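Local coordinates for Endoglucanase(Endo-1,4-beta-glucanase)protein (Pseudomonas stutzeri, PDB 6R2J), which binds cellobiose and, as a member of glycosyl hydrolase family 5, probably cleaves internal beta-1,4-glucosidic bonds of cellulose, at residues 204-209 / 250-255; 15-20 / 279-284. All blocks are in the same frame, centred on the assembly; numbering follows the deposited sequence.

Contact 1: 204-209 / 250-255; sequences EAHLYF and LGEYGI. With BGC (beta-D-glucopyranose), chain E; TRS (2-amino-2-hydroxymethyl-propane-1,3-diol), chain G.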
loop_
_atom_site.group_PDB
_atom_site.type_symbol
_atom_site.label_atom_id
_atom_site.label_comp_id
_atom_site.label_asym_id
_atom_site.label_seq_id
_atom_site.Cartn_x
_atom_site.Cartn_y
_atom_site.Cartn_z
ATOM N N GLU A 204 6.671 2.517 5.139
ATOM C CA GLU A 204 5.564 2.949 4.308
ATOM C C GLU A 204 4.606 3.729 5.179
ATOM O O GLU A 204 4.151 3.220 6.210
ATOM C CB GLU A 204 4.769 1.778 3.729
ATOM C CG GLU A 204 3.391 2.235 3.247
ATOM C CD GLU A 204 2.553 1.081 2.682
ATOM O OE1 GLU A 204 3.022 -0.092 2.674
ATOM O OE2 GLU A 204 1.414 1.355 2.265
ATOM N N ALA A 205 4.260 4.930 4.715
ATOM C CA ALA A 205 3.304 5.819 5.354
ATOM C C ALA A 205 2.234 6.195 4.339
ATOM O O ALA A 205 2.409 6.032 3.120
ATOM C CB ALA A 205 3.954 7.120 5.851
ATOM N N HIS A 206 1.140 6.752 4.880
ATOM C CA HIS A 206 -0.022 7.228 4.147
ATOM C C HIS A 206 -0.160 8.713 4.392
ATOM O O HIS A 206 0.288 9.230 5.417
ATOM C CB HIS A 206 -1.279 6.489 4.601
ATOM C CG HIS A 206 -1.226 5.030 4.279
ATOM N ND1 HIS A 206 -2.166 4.123 4.701
ATOM C CD2 HIS A 206 -0.311 4.316 3.578
ATOM C CE1 HIS A 206 -1.832 2.915 4.282
ATOM N NE2 HIS A 206 -0.733 3.011 3.563
ATOM N N LEU A 207 -0.759 9.400 3.429
ATOM C CA LEU A 207 -0.804 10.852 3.501
ATOM C C LEU A 207 -1.972 11.368 2.680
ATOM O O LEU A 207 -2.037 11.136 1.474
ATOM C CB LEU A 207 0.525 11.441 2.981
ATOM C CG LEU A 207 0.781 12.958 2.985
ATOM C CD1 LEU A 207 2.315 13.178 2.938
ATOM C CD2 LEU A 207 0.040 13.664 1.854
ATOM N N TYR A 208 -2.872 12.085 3.338
ATOM C CA TYR A 208 -3.986 12.736 2.690
ATOM C C TYR A 208 -3.949 14.227 3.007
ATOM O O TYR A 208 -3.168 14.701 3.835
ATOM C CB TYR A 208 -5.304 12.081 3.104
ATOM C CG TYR A 208 -5.460 10.671 2.576
ATOM C CD1 TYR A 208 -5.985 10.446 1.314
ATOM C CD2 TYR A 208 -5.098 9.566 3.356
ATOM C CE1 TYR A 208 -6.156 9.150 0.835
ATOM C CE2 TYR A 208 -5.220 8.271 2.880
ATOM C CZ TYR A 208 -5.773 8.057 1.626
ATOM O OH TYR A 208 -5.954 6.783 1.144
ATOM N N PHE A 209 -4.805 14.977 2.335
ATOM C CA PHE A 209 -4.689 16.428 2.334
ATOM C C PHE A 209 -5.741 17.153 3.173
ATOM O O PHE A 209 -5.705 18.391 3.218
ATOM C CB PHE A 209 -4.800 16.934 0.890
ATOM C CG PHE A 209 -3.702 16.468 -0.020
ATOM C CD1 PHE A 209 -2.489 15.990 0.499
ATOM C CD2 PHE A 209 -3.862 16.558 -1.397
ATOM C CE1 PHE A 209 -1.475 15.587 -0.345
ATOM C CE2 PHE A 209 -2.843 16.193 -2.247
ATOM C CZ PHE A 209 -1.652 15.688 -1.721
ATOM N N LEU A 250 5.221 5.813 -0.105
ATOM C CA LEU A 250 3.967 6.468 0.273
ATOM C C LEU A 250 2.798 5.653 -0.284
ATOM O O LEU A 250 2.295 5.901 -1.387
ATOM C CB LEU A 250 3.941 7.899 -0.231
ATOM C CG LEU A 250 2.901 8.735 0.499
ATOM C CD1 LEU A 250 3.322 9.107 1.968
ATOM C CD2 LEU A 250 2.599 9.972 -0.335
ATOM N N GLY A 251 2.360 4.673 0.506
ATOM C CA GLY A 251 1.450 3.641 0.023
ATOM C C GLY A 251 0.034 4.080 -0.253
ATOM O O GLY A 251 -0.727 3.337 -0.886
ATOM N N GLU A 252 -0.361 5.223 0.268
ATOM C CA GLU A 252 -1.654 5.768 -0.094
ATOM C C GLU A 252 -1.643 7.283 -0.026
ATOM O O GLU A 252 -1.013 7.873 0.846
ATOM C CB GLU A 252 -2.758 5.382 0.867
ATOM C CG GLU A 252 -3.111 3.927 0.871
ATOM C CD GLU A 252 -4.230 3.635 1.827
ATOM O OE1 GLU A 252 -4.939 4.607 2.227
ATOM O OE2 GLU A 252 -4.366 2.445 2.196
ATOM N N TYR A 253 -2.424 7.885 -0.917
ATOM C CA TYR A 253 -2.627 9.316 -1.076
ATOM C C TYR A 253 -3.688 9.367 -2.171
ATOM O O TYR A 253 -3.705 8.494 -3.044
ATOM C CB TYR A 253 -1.348 10.036 -1.489
ATOM C CG TYR A 253 -1.036 9.941 -2.947
ATOM C CD1 TYR A 253 -0.332 8.850 -3.447
ATOM C CD2 TYR A 253 -1.435 10.941 -3.823
ATOM C CE1 TYR A 253 -0.036 8.761 -4.743
ATOM C CE2 TYR A 253 -1.147 10.848 -5.154
ATOM C CZ TYR A 253 -0.465 9.760 -5.618
ATOM O OH TYR A 253 -0.192 9.693 -6.972
ATOM N N GLY A 254 -4.591 10.350 -2.145
ATOM C CA GLY A 254 -5.623 10.461 -3.163
ATOM C C GLY A 254 -6.340 11.777 -2.997
ATOM O O GLY A 254 -6.230 12.430 -1.958
ATOM N N ILE A 255 -7.062 12.164 -4.045
ATOM C CA ILE A 255 -7.752 13.448 -4.016
ATOM C C ILE A 255 -9.119 13.301 -4.659
ATOM O O ILE A 255 -9.328 12.499 -5.573
ATOM C CB ILE A 255 -6.968 14.581 -4.747
ATOM C CG1 ILE A 255 -6.772 14.264 -6.231
ATOM C CG2 ILE A 255 -5.627 14.863 -4.125
ATOM C CD1 ILE A 255 -6.049 15.363 -7.027
HETATM C C2 BGC E . -4.126 9.208 9.527
HETATM C C3 BGC E . -2.941 8.690 8.776
HETATM C C4 BGC E . -3.541 7.847 7.700
HETATM C C5 BGC E . -4.867 8.269 7.148
HETATM C C6 BGC E . -5.124 7.260 6.069
HETATM C C1 BGC E . -5.550 9.462 8.968
HETATM O O2 BGC E . -3.583 10.274 10.408
HETATM O O3 BGC E . -2.062 7.909 9.595
HETATM O O4 BGC E . -2.415 7.803 6.855
HETATM O O5 BGC E . -5.868 8.189 8.271
HETATM O O6 BGC E . -6.551 7.279 5.797
HETATM C C TRS G . -7.700 3.853 3.731
HETATM C C1 TRS G . -7.132 2.446 3.477
HETATM C C2 TRS G . -8.027 4.578 2.410
HETATM C C3 TRS G . -8.963 3.762 4.622
HETATM N N TRS G . -6.631 4.632 4.397
HETATM O O1 TRS G . -5.957 2.267 4.225
HETATM O O2 TRS G . -8.304 5.957 2.632
HETATM O O3 TRS G . -8.665 3.053 5.813
HETATM O O HOH W 1 -3.317 12.626 -0.409
#
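The imidazole of H206 carries the E252 side chain on one face: CG lies 3.7 Å from the ring centroid in a CH-pi contact, and the carboxylate is stacked only 19° from the ring plane. At the ring edge NE2 donates, in the plane of its own ring, to E204 OE2 (3.0 Å), while ND1 bonds to E144. Here two neighbouring parallel strands of the TIM barrel, 201-206 and 248-252, run out into the sugar-binding site. The phenol of Y208 has Y253 CA over one face, offset toward the rim, with E252 OE1 and the glucose C6 at its edge. Its OH donates to E252 OE1 (2.6 Å) on the anti side of the carboxylate, somewhat out of its plane, and accepts from the bound Tris. With CG anti to its carbonyl carbon (chi1 -67°), E252 presents OE2 to R56 and a second Tris hydroxyl. A phenylalanine in place of Y208 would probably leave OE1 short of one donor and the carboxylate easier to turn. Backbone bonds G251 N to A205 O (2.9 Å) and L207 N to E252 O (3.0 Å) join the two segments. Water 1 gives to L207 O (2.7 Å), accepts from G254 N and rests over the F209 ring centre.

Contact 2: 15-20 / 279-284; sequences GVNISG and PSAYWA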
loop_
_atom_site.group_PDB
_atom_site.type_symbol
_atom_site.label_atom_id
_atom_site.label_comp_id
_atom_site.label_asym_id
_atom_site.label_seq_id
_atom_site.Cartn_x
_atom_site.Cartn_y
_atom_site.Cartn_z
ATOM N N GLY A 15 2.422 4.312 -8.572
ATOM C CA GLY A 15 1.504 3.279 -8.947
ATOM C C GLY A 15 0.151 3.573 -8.386
ATOM O O GLY A 15 -0.147 4.739 -8.085
ATOM N N VAL A 16 -0.654 2.510 -8.231
ATOM C CA VAL A 16 -2.057 2.632 -7.877
ATOM C C VAL A 16 -2.439 1.514 -6.931
ATOM O O VAL A 16 -2.015 0.373 -7.094
ATOM C CB VAL A 16 -2.969 2.570 -9.124
ATOM C CG1 VAL A 16 -2.812 3.828 -10.020
ATOM C CG2 VAL A 16 -2.711 1.301 -9.917
ATOM N N ASN A 17 -3.295 1.833 -5.977
ATOM C CA ASN A 17 -3.987 0.790 -5.254
ATOM C C ASN A 17 -5.156 0.288 -6.104
ATOM O O ASN A 17 -5.897 1.091 -6.681
ATOM C CB ASN A 17 -4.525 1.342 -3.946
ATOM C CG ASN A 17 -3.445 1.608 -2.936
ATOM O OD1 ASN A 17 -3.062 0.705 -2.189
ATOM N ND2 ASN A 17 -2.987 2.854 -2.855
ATOM N N ILE A 18 -5.348 -1.041 -6.127
ATOM C CA ILE A 18 -6.381 -1.686 -6.936
ATOM C C ILE A 18 -7.362 -2.463 -6.063
ATOM O O ILE A 18 -6.948 -3.338 -5.280
ATOM C CB ILE A 18 -5.756 -2.581 -8.017
ATOM C CG1 ILE A 18 -4.924 -1.716 -8.984
ATOM C CG2 ILE A 18 -6.844 -3.340 -8.783
ATOM C CD1 ILE A 18 -5.730 -0.790 -9.954
ATOM N N SER A 19 -8.659 -2.148 -6.204
ATOM C CA SER A 19 -9.764 -2.748 -5.480
ATOM C C SER A 19 -9.973 -4.184 -5.966
ATOM O O SER A 19 -9.468 -4.573 -7.037
ATOM C CB SER A 19 -11.018 -1.879 -5.630
ATOM O OG SER A 19 -11.243 -1.664 -6.982
ATOM N N GLY A 20 -10.803 -4.964 -5.221
ATOM C CA GLY A 20 -11.600 -4.499 -4.073
ATOM C C GLY A 20 -11.754 -5.649 -3.097
ATOM O O GLY A 20 -12.804 -5.849 -2.544
ATOM N N PRO A 279 8.707 5.957 -4.038
ATOM C CA PRO A 279 7.503 5.519 -4.743
ATOM C C PRO A 279 6.246 5.783 -3.917
ATOM O O PRO A 279 6.288 6.128 -2.728
ATOM C CB PRO A 279 7.753 4.026 -4.972
ATOM C CG PRO A 279 8.674 3.598 -3.825
ATOM C CD PRO A 279 9.510 4.833 -3.500
ATOM N N SER A 280 5.108 5.635 -4.591
ATOM C CA SER A 280 3.816 5.970 -4.020
ATOM C C SER A 280 2.763 5.109 -4.686
ATOM O O SER A 280 2.990 4.556 -5.760
ATOM C CB SER A 280 3.461 7.433 -4.303
ATOM O OG SER A 280 3.116 7.635 -5.675
ATOM N N ALA A 281 1.591 5.027 -4.064
ATOM C CA ALA A 281 0.445 4.359 -4.667
ATOM C C ALA A 281 -0.788 5.211 -4.421
ATOM O O ALA A 281 -1.109 5.547 -3.278
ATOM C CB ALA A 281 0.275 2.930 -4.123
ATOM N N TYR A 282 -1.430 5.604 -5.518
ATOM C CA TYR A 282 -2.655 6.371 -5.472
ATOM C C TYR A 282 -3.794 5.521 -4.940
ATOM O O TYR A 282 -3.916 4.356 -5.298
ATOM C CB TYR A 282 -3.015 6.832 -6.895
ATOM C CG TYR A 282 -4.194 7.763 -6.879
ATOM C CD1 TYR A 282 -4.004 9.096 -6.683
ATOM C CD2 TYR A 282 -5.489 7.298 -6.995
ATOM C CE1 TYR A 282 -5.037 9.947 -6.638
ATOM C CE2 TYR A 282 -6.531 8.136 -6.908
ATOM C CZ TYR A 282 -6.294 9.474 -6.728
ATOM O OH TYR A 282 -7.315 10.362 -6.610
ATOM N N TRP A 283 -4.677 6.135 -4.143
ATOM C CA TRP A 283 -5.899 5.500 -3.652
ATOM C C TRP A 283 -7.126 6.135 -4.305
ATOM O O TRP A 283 -7.483 7.267 -3.949
ATOM C CB TRP A 283 -5.992 5.703 -2.142
ATOM C CG TRP A 283 -7.188 4.932 -1.587
ATOM C CD1 TRP A 283 -8.495 5.368 -1.455
ATOM C CD2 TRP A 283 -7.176 3.574 -1.134
ATOM N NE1 TRP A 283 -9.280 4.350 -0.956
ATOM C CE2 TRP A 283 -8.495 3.244 -0.751
ATOM C CE3 TRP A 283 -6.179 2.603 -1.026
ATOM C CZ2 TRP A 283 -8.821 1.979 -0.259
ATOM C CZ3 TRP A 283 -6.497 1.397 -0.517
ATOM C CH2 TRP A 283 -7.804 1.075 -0.163
ATOM N N ALA A 284 -7.805 5.426 -5.222
ATOM C CA ALA A 284 -7.510 4.053 -5.627
ATOM C C ALA A 284 -8.132 3.865 -6.987
ATOM O O ALA A 284 -9.022 4.631 -7.326
ATOM C CB ALA A 284 -8.116 3.061 -4.655
HETATM O O HOH W 2 1.028 7.153 -7.416
#
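Strands 15-18 and 280-282 run parallel with their axes turned 51° apart, laced by G15 N to S280 O (2.9 Å), Y282 N to G15 O (3.0 Å) and N17 N to Y282 O (2.7 Å). This is the seam of the TIM barrel, where its first strand meets its last. N17 carries most of the side-chain contact. Its CG stands anti to its own carbonyl carbon (chi1 -72°), which lets ND2 come back to the Y282 O that its main-chain N already holds. That second bond (3.0 Å from ND2 to O) arrives from above the carbonyl plane, whereas the first runs almost straight down the C=O. ND2 also donates to G251 O, and OD1 accepts from R56. The N17 and W283 side chains cross at about a right angle, amide and indole planes 56° apart, with N17 CG 3.5 Å from W283 CE3. A cis peptide joins W283 to A284, whose CB lies over the indole near its rim and 4.0 Å from N17 CB. At the start of the strands, water 2 links G15 O to S280 OG, a hydroxyl also bonded to H14. Both amide atoms of N17 are thus satisfied in a buried place, so its rotation is largely fixed.

In the fold
Both contacts are buried in the barrel interior and are neighbours round one closed sheet: strand 248-252 of contact 1 meets strand 280-285 of contact 2. L250 N lies 2.8 Å from P279 O and Y253 O 2.8 Å from W283 N, both probable hydrogen bonds, and the Y253 and Y282 rings meet edge-to-face. Contact 1 opens toward the bound sugar and Tris, so carboxylates, imidazole and phenol dominate it. Contact 2, the closing seam, rests on a backbone ladder and a single asparagine amide, although its W283 still reaches the Tris. R56 ties them together, pairing with E252 and with N17. In sequence, contact 1 is nested within the long span of chain that contact 2 closes.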